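Local coordinates for glypican-1 (Homo sapiens, PDB 4YWT), which carries heparan sulfate chains at the cell surface, through which it binds alpha-4(V) collagen and takes part in Schwann cell myelination, at residues A[97-102]-A[227-232]; A[104-109]-A[220-225]; A[216-221]-A[297-302]. The protein carries 3 engineered substitutions. All blocks are in the same frame, centred on the assembly; numbering follows the deposited sequence. Where two conformers were deposited one is given.

Contact 1 (A[97-102]-A[227-232]); sequences AMLATQ and GVASDV
Leu-99 meets Ala-229 and Ser-230 through one methyl branch. Its CD1 lies 3.7 Å from Ser-230 N and 3.8 Å from Ala-229 C, so it rests on the peptide link between the two residues. The same CD1 is 3.9 Å from Ala-229 CB. This is pure van der Waals packing; no hydrogen bond crosses between the segments. The leucine chain explains the reach: CG is anti to the carbonyl carbon (chi1 -65°), and CD1 is then anti to CA (chi2 174°). CD1 is therefore the outermost carbon, carried across to the partner helix. In the conformer of Ser-230 described here, OG stays at a loose 4.2 Å from Leu-99 CB. Ala-100 only borders the contact.

The small residues on segment 227-232 let the backbones come fairly close. The CA atoms of Leu-99 and Ser-230 are 5.8 Å apart, and the short helix axes approach to 9.2 Å. Segments 97-102 and 227-232 run roughly antiparallel, with 155° between their directions. They belong to helix 70-129 and helix 204-236, two long members of the elongated, mainly helical glypican core. The indole-bearing Trp-289 of helix 286-299 touches both Leu-99 and Ala-229, so a third helix packs against the same apolar pair.

Further out, the two helices face different neighbours. Met-98 and Gln-102 touch helix 373-387, where Gln-384 meets both. Val-228 and Val-232 turn to helix 450-471, packing on Met-462 and on Gln-455 and Leu-459 respectively. Thr-101 lies on the exposed side of helix 70-129. Its OG1 donates to Met-98 O at 2.7 Å, one turn back. That carbonyl also receives the backbone N-H of Gln-102, so it accepts two hydrogen bonds.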
# COMPACT_ATOMS: atom_id res chain seq x y z
N ALA A 97 -6.71 3.60 -5.14
CA ALA A 97 -6.80 5.05 -5.04
C ALA A 97 -6.19 5.53 -3.72
O ALA A 97 -5.39 6.47 -3.70
CB ALA A 97 -8.24 5.50 -5.16
N MET A 98 -6.58 4.87 -2.63
CA MET A 98 -6.04 5.24 -1.31
C MET A 98 -4.51 5.18 -1.30
O MET A 98 -3.83 6.17 -0.95
CB MET A 98 -6.62 4.32 -0.23
CG MET A 98 -6.32 4.76 1.21
SD MET A 98 -4.71 4.24 1.84
CE MET A 98 -4.95 2.47 1.97
N LEU A 99 -3.96 4.03 -1.68
CA LEU A 99 -2.51 3.85 -1.69
C LEU A 99 -1.81 4.87 -2.58
O LEU A 99 -0.75 5.39 -2.23
CB LEU A 99 -2.15 2.43 -2.14
CG LEU A 99 -2.57 1.28 -1.23
CD1 LEU A 99 -2.26 -0.05 -1.88
CD2 LEU A 99 -1.89 1.39 0.13
N ALA A 100 -2.42 5.17 -3.73
CA ALA A 100 -1.85 6.13 -4.67
C ALA A 100 -1.77 7.53 -4.07
O ALA A 100 -0.73 8.20 -4.14
CB ALA A 100 -2.66 6.15 -5.96
N THR A 101 -2.87 7.97 -3.46
CA THR A 101 -2.89 9.29 -2.83
C THR A 101 -1.86 9.36 -1.69
O THR A 101 -1.16 10.37 -1.55
CB THR A 101 -4.28 9.65 -2.29
OG1 THR A 101 -4.68 8.71 -1.28
CG2 THR A 101 -5.31 9.67 -3.41
N GLN A 102 -1.78 8.29 -0.90
CA GLN A 102 -0.75 8.23 0.14
C GLN A 102 0.65 8.41 -0.44
O GLN A 102 1.45 9.21 0.05
CB GLN A 102 -0.83 6.91 0.91
CG GLN A 102 -2.03 6.80 1.84
CD GLN A 102 -1.99 7.82 2.96
OE1 GLN A 102 -0.92 8.25 3.38
NE2 GLN A 102 -3.16 8.20 3.46
N GLY A 227 4.58 2.18 -2.98
CA GLY A 227 4.62 1.83 -4.39
C GLY A 227 4.39 0.35 -4.65
O GLY A 227 3.60 -0.03 -5.53
N VAL A 228 5.08 -0.48 -3.88
CA VAL A 228 4.96 -1.93 -4.02
C VAL A 228 3.55 -2.40 -3.72
O VAL A 228 2.98 -3.18 -4.48
CB VAL A 228 5.96 -2.67 -3.11
CG1 VAL A 228 5.57 -4.14 -2.96
CG2 VAL A 228 7.38 -2.54 -3.65
N ALA A 229 2.97 -1.93 -2.62
CA ALA A 229 1.60 -2.28 -2.28
C ALA A 229 0.64 -1.90 -3.41
O ALA A 229 -0.23 -2.69 -3.81
CB ALA A 229 1.18 -1.62 -0.98
N SER A 230 0.82 -0.69 -3.92
CA SER A 230 -0.02 -0.20 -5.02
C SER A 230 0.07 -1.11 -6.24
O SER A 230 -0.96 -1.54 -6.79
CB SER A 230 0.38 1.23 -5.39
OG SER A 230 -0.70 1.92 -6.00
N ASP A 231 1.30 -1.43 -6.66
CA ASP A 231 1.50 -2.29 -7.82
C ASP A 231 0.93 -3.69 -7.60
O ASP A 231 0.36 -4.29 -8.52
CB ASP A 231 2.99 -2.38 -8.16
CG ASP A 231 3.51 -1.13 -8.84
OD1 ASP A 231 2.68 -0.38 -9.40
OD2 ASP A 231 4.73 -0.90 -8.83
N VAL A 232 1.10 -4.21 -6.39
CA VAL A 232 0.57 -5.53 -6.04
C VAL A 232 -0.94 -5.55 -6.18
O VAL A 232 -1.49 -6.45 -6.80
CB VAL A 232 0.97 -5.94 -4.61
CG1 VAL A 232 0.11 -7.11 -4.14
CG2 VAL A 232 2.44 -6.31 -4.54

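Contact 2 (A[104-109]-A[220-225]); sequences RSFDDH and RSFVQG
Asp-107 OD1 is held by a hydrogen bond with Tyr-151 OH, while the same oxygen lies 4.4 Å from Val-223 CG1 across the contact. The carboxylate thus sits beside a valine methyl but takes its polar partner from outside the two segments. Val-223 also sets CG2 4.2 Å from Phe-106 CB and 4.1 Å from Asp-107 N. The main apolar contact is an edge-to-face pair of phenylalanines. Phe-222 presents its edge to one face of Phe-106, with ring centroids 4.6 Å apart and planes inclined at 57°. Phe-222 CE2 stands over the centre of the Phe-106 ring, 3.3 Å above its plane. Phe-222 CG is anti to the backbone N (chi1 -179°), which carries its ring out to Phe-106. Leu-377 and Ala-381 of helix 373-387 also touch Phe-106. On helix 70-129, Leu-103 and Phe-110 add to the packing around Val-223. Segments 104-109 and 220-225 run roughly antiparallel, at 152°. Asp-108 belongs to the surroundings of the N-glycan carried by Asn-115. With no hydrogen bond between the segments, their mutual hold rests on aromatic and aliphatic packing, and Asp-107 is tied to a different helix.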
# COMPACT_ATOMS: atom_id res chain seq x y z
N ARG A 104 1.68 9.69 -3.40
CA ARG A 104 1.88 11.06 -3.88
C ARG A 104 2.14 12.02 -2.73
O ARG A 104 3.11 12.79 -2.76
CB ARG A 104 0.66 11.52 -4.68
N SER A 105 1.30 11.95 -1.70
CA SER A 105 1.42 12.82 -0.54
C SER A 105 2.80 12.72 0.12
O SER A 105 3.47 13.74 0.31
CB SER A 105 0.34 12.50 0.49
OG SER A 105 -0.94 12.85 0.01
N PHE A 106 3.23 11.51 0.45
CA PHE A 106 4.50 11.33 1.15
C PHE A 106 5.71 11.69 0.29
O PHE A 106 6.62 12.37 0.75
CB PHE A 106 4.63 9.90 1.67
CG PHE A 106 3.98 9.69 3.01
CD1 PHE A 106 2.64 9.34 3.09
CD2 PHE A 106 4.70 9.85 4.18
CE1 PHE A 106 2.03 9.15 4.32
CE2 PHE A 106 4.10 9.66 5.41
CZ PHE A 106 2.77 9.31 5.48
N ASP A 107 5.71 11.23 -0.96
CA ASP A 107 6.82 11.54 -1.86
C ASP A 107 6.97 13.06 -2.02
O ASP A 107 8.05 13.63 -1.77
CB ASP A 107 6.60 10.88 -3.23
CG ASP A 107 7.83 10.95 -4.11
OD1 ASP A 107 8.95 10.73 -3.60
OD2 ASP A 107 7.69 11.21 -5.33
N ASP A 108 5.86 13.69 -2.40
CA ASP A 108 5.82 15.13 -2.58
C ASP A 108 6.23 15.88 -1.32
O ASP A 108 6.91 16.91 -1.40
CB ASP A 108 4.42 15.58 -3.00
CG ASP A 108 4.14 15.33 -4.47
OD1 ASP A 108 4.91 14.58 -5.10
OD2 ASP A 108 3.16 15.89 -5.00
N HIS A 109 5.84 15.38 -0.15
CA HIS A 109 6.15 16.09 1.08
C HIS A 109 7.61 15.94 1.49
O HIS A 109 8.20 16.87 2.04
CB HIS A 109 5.26 15.64 2.23
CG HIS A 109 5.52 16.38 3.51
ND1 HIS A 109 5.37 17.75 3.61
CD2 HIS A 109 5.93 15.95 4.72
CE1 HIS A 109 5.67 18.13 4.84
NE2 HIS A 109 6.02 17.06 5.54
N ARG A 220 12.61 6.77 2.21
CA ARG A 220 12.71 6.08 0.94
C ARG A 220 12.05 4.70 0.98
O ARG A 220 11.30 4.33 0.08
CB ARG A 220 14.17 5.93 0.51
CG ARG A 220 14.34 5.33 -0.87
CD ARG A 220 15.52 4.38 -0.92
NE ARG A 220 16.79 5.06 -0.69
CZ ARG A 220 17.88 4.46 -0.22
NH1 ARG A 220 17.85 3.17 0.08
NH2 ARG A 220 18.99 5.16 -0.04
N SER A 221 12.32 3.95 2.05
CA SER A 221 11.77 2.61 2.19
C SER A 221 10.26 2.65 2.35
O SER A 221 9.54 1.79 1.83
CB SER A 221 12.41 1.89 3.37
OG SER A 221 13.81 1.78 3.19
N PHE A 222 9.76 3.65 3.07
CA PHE A 222 8.32 3.80 3.26
C PHE A 222 7.64 4.07 1.91
O PHE A 222 6.67 3.38 1.54
CB PHE A 222 8.02 4.93 4.25
CG PHE A 222 6.56 5.13 4.52
CD1 PHE A 222 5.88 4.30 5.39
CD2 PHE A 222 5.86 6.16 3.90
CE1 PHE A 222 4.54 4.48 5.64
CE2 PHE A 222 4.52 6.35 4.15
CZ PHE A 222 3.85 5.51 5.02
N VAL A 223 8.14 5.06 1.19
CA VAL A 223 7.59 5.40 -0.13
C VAL A 223 7.63 4.20 -1.08
O VAL A 223 6.64 3.88 -1.76
CB VAL A 223 8.35 6.60 -0.74
CG1 VAL A 223 8.11 6.68 -2.24
CG2 VAL A 223 7.93 7.89 -0.05
N GLN A 224 8.78 3.52 -1.11
CA GLN A 224 8.95 2.30 -1.90
C GLN A 224 7.90 1.25 -1.54
O GLN A 224 7.34 0.60 -2.42
CB GLN A 224 10.35 1.72 -1.69
CG GLN A 224 11.30 1.95 -2.85
CD GLN A 224 12.74 1.64 -2.49
OE1 GLN A 224 13.04 1.24 -1.37
NE2 GLN A 224 13.64 1.82 -3.45
N GLY A 225 7.64 1.11 -0.24
CA GLY A 225 6.62 0.19 0.24
C GLY A 225 5.24 0.54 -0.27
O GLY A 225 4.48 -0.33 -0.70

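Contact 3 (A[216-221]-A[297-302]); sequences FVAARS and VLITDK
Apolar packing joins Ala-218 to Ile-299 and Lys-302. Ala-218 CB touches Lys-302 CB at 3.7 Å and Ile-299 CG1 at 4.0 Å. Ile-299 CG1 also lies 3.7 Å from Ala-218 O, so it spans the alanine's side chain and carbonyl. The branch extends anti to the backbone N (chi1 -164°), which brings CG1 to Ala-218. Ile-299 CD1 also lies near the CA and CB of Ala-218. Lys-302 takes part through the base of its chain; the rest bends at chi2 and leads away, and the residue makes a cation-pi contact with Tyr-470.

The contact brings helix 204-236 against segment 297-302, at the end region of helix 286-299, in the helical core of glypican-1. Helix 450-471 covers this junction: Leu-466 touches both Ile-299 and Ser-221.

No hydrogen bond crosses between the two segments. In the conformer described, Ser-221 OG donates to Val-217 O at 2.7 Å. Ser-221 N binds the same oxygen from the opposite face of the carbonyl plane, at 2.9 Å. Thr-300 OG1 likewise donates to Val-297 O at 2.7 Å. Lys-302 O hydrogen-bonds with Arg-214 NH2, on helix 204-236 just before segment 216-221.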
# COMPACT_ATOMS: atom_id res chain seq x y z
N PHE A 216 16.48 9.30 6.05
CA PHE A 216 16.33 9.29 4.59
C PHE A 216 16.05 7.88 4.05
O PHE A 216 15.21 7.71 3.16
CB PHE A 216 17.57 9.89 3.92
CG PHE A 216 17.52 11.39 3.83
CD1 PHE A 216 16.84 12.01 2.80
CD2 PHE A 216 18.14 12.18 4.79
CE1 PHE A 216 16.79 13.39 2.71
CE2 PHE A 216 18.09 13.56 4.70
CZ PHE A 216 17.41 14.17 3.66
N VAL A 217 16.73 6.88 4.60
CA VAL A 217 16.45 5.50 4.19
C VAL A 217 15.08 5.08 4.73
O VAL A 217 14.38 4.30 4.08
CB VAL A 217 17.55 4.51 4.66
CG1 VAL A 217 17.54 4.34 6.17
CG2 VAL A 217 17.38 3.17 3.97
N ALA A 218 14.70 5.62 5.89
CA ALA A 218 13.35 5.37 6.41
C ALA A 218 12.30 5.87 5.42
O ALA A 218 11.42 5.11 4.99
CB ALA A 218 13.17 6.04 7.76
N ALA A 219 12.41 7.14 5.05
CA ALA A 219 11.49 7.77 4.11
C ALA A 219 11.43 7.03 2.78
O ALA A 219 10.34 6.70 2.27
CB ALA A 219 11.90 9.22 3.88
N ARG A 220 12.61 6.77 2.21
CA ARG A 220 12.71 6.08 0.94
C ARG A 220 12.05 4.70 0.98
O ARG A 220 11.30 4.33 0.08
CB ARG A 220 14.17 5.93 0.51
CG ARG A 220 14.34 5.33 -0.87
CD ARG A 220 15.52 4.38 -0.92
NE ARG A 220 16.79 5.06 -0.69
CZ ARG A 220 17.88 4.46 -0.22
NH1 ARG A 220 17.85 3.17 0.08
NH2 ARG A 220 18.99 5.16 -0.04
N SER A 221 12.32 3.95 2.05
CA SER A 221 11.77 2.61 2.19
C SER A 221 10.26 2.65 2.35
O SER A 221 9.54 1.79 1.83
CB SER A 221 12.41 1.89 3.37
OG SER A 221 13.81 1.78 3.19
N VAL A 297 4.29 0.45 8.96
CA VAL A 297 3.85 1.20 10.13
C VAL A 297 5.04 1.44 11.04
O VAL A 297 5.22 2.54 11.58
CB VAL A 297 2.73 0.46 10.89
CG1 VAL A 297 2.54 1.05 12.28
CG2 VAL A 297 1.43 0.50 10.10
N LEU A 298 5.87 0.42 11.20
CA LEU A 298 7.04 0.51 12.07
C LEU A 298 8.08 1.51 11.59
O LEU A 298 8.65 2.25 12.40
CB LEU A 298 7.70 -0.87 12.22
CG LEU A 298 7.15 -1.75 13.34
CD1 LEU A 298 7.94 -3.04 13.45
CD2 LEU A 298 7.16 -0.99 14.66
N ILE A 299 8.33 1.56 10.29
CA ILE A 299 9.41 2.38 9.75
C ILE A 299 9.16 3.88 9.95
O ILE A 299 10.11 4.67 9.98
CB ILE A 299 9.64 2.10 8.24
CG1 ILE A 299 10.99 2.66 7.78
CG2 ILE A 299 8.51 2.67 7.40
CD1 ILE A 299 12.18 2.03 8.49
N THR A 300 7.90 4.27 10.11
CA THR A 300 7.55 5.69 10.25
C THR A 300 8.13 6.30 11.53
O THR A 300 8.31 7.51 11.61
CB THR A 300 6.02 5.90 10.25
OG1 THR A 300 5.44 5.24 11.38
CG2 THR A 300 5.41 5.35 8.97
N ASP A 301 8.41 5.46 12.52
CA ASP A 301 8.99 5.93 13.77
C ASP A 301 10.39 6.50 13.53
O ASP A 301 10.82 7.42 14.23
CB ASP A 301 9.06 4.79 14.79
CG ASP A 301 7.70 4.39 15.32
OD1 ASP A 301 6.77 5.23 15.28
OD2 ASP A 301 7.55 3.24 15.78
N LYS A 302 11.07 5.96 12.53
CA LYS A 302 12.45 6.34 12.24
C LYS A 302 12.57 7.68 11.53
O LYS A 302 13.67 8.15 11.27
CB LYS A 302 13.13 5.25 11.41
CG LYS A 302 13.27 3.92 12.12
CD LYS A 302 13.88 4.11 13.50
CE LYS A 302 14.32 2.78 14.10
NZ LYS A 302 15.02 2.98 15.40

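All three contacts use helix 204-236. Contacts 1 and 2 pair it with helix 70-129, and contact 3 pairs it with the end region of helix 286-299. The centres of contacts 1 and 2 are about 10 Å apart, those of 2 and 3 about 9 Å, and those of 1 and 3 about 16 Å. The chain passes 97-102 and 104-109, then returns antiparallel through 216-221, the overlapping 220-225 and 227-232; 297-302 comes last. Contact 3 thus begins where contact 2 ends. They share Arg-220 and Ser-221, and Phe-222 packs on Ile-299 and Thr-300. Helix 204-236 therefore packs against both helix 70-129 and the end region of helix 286-299 within the elongated core.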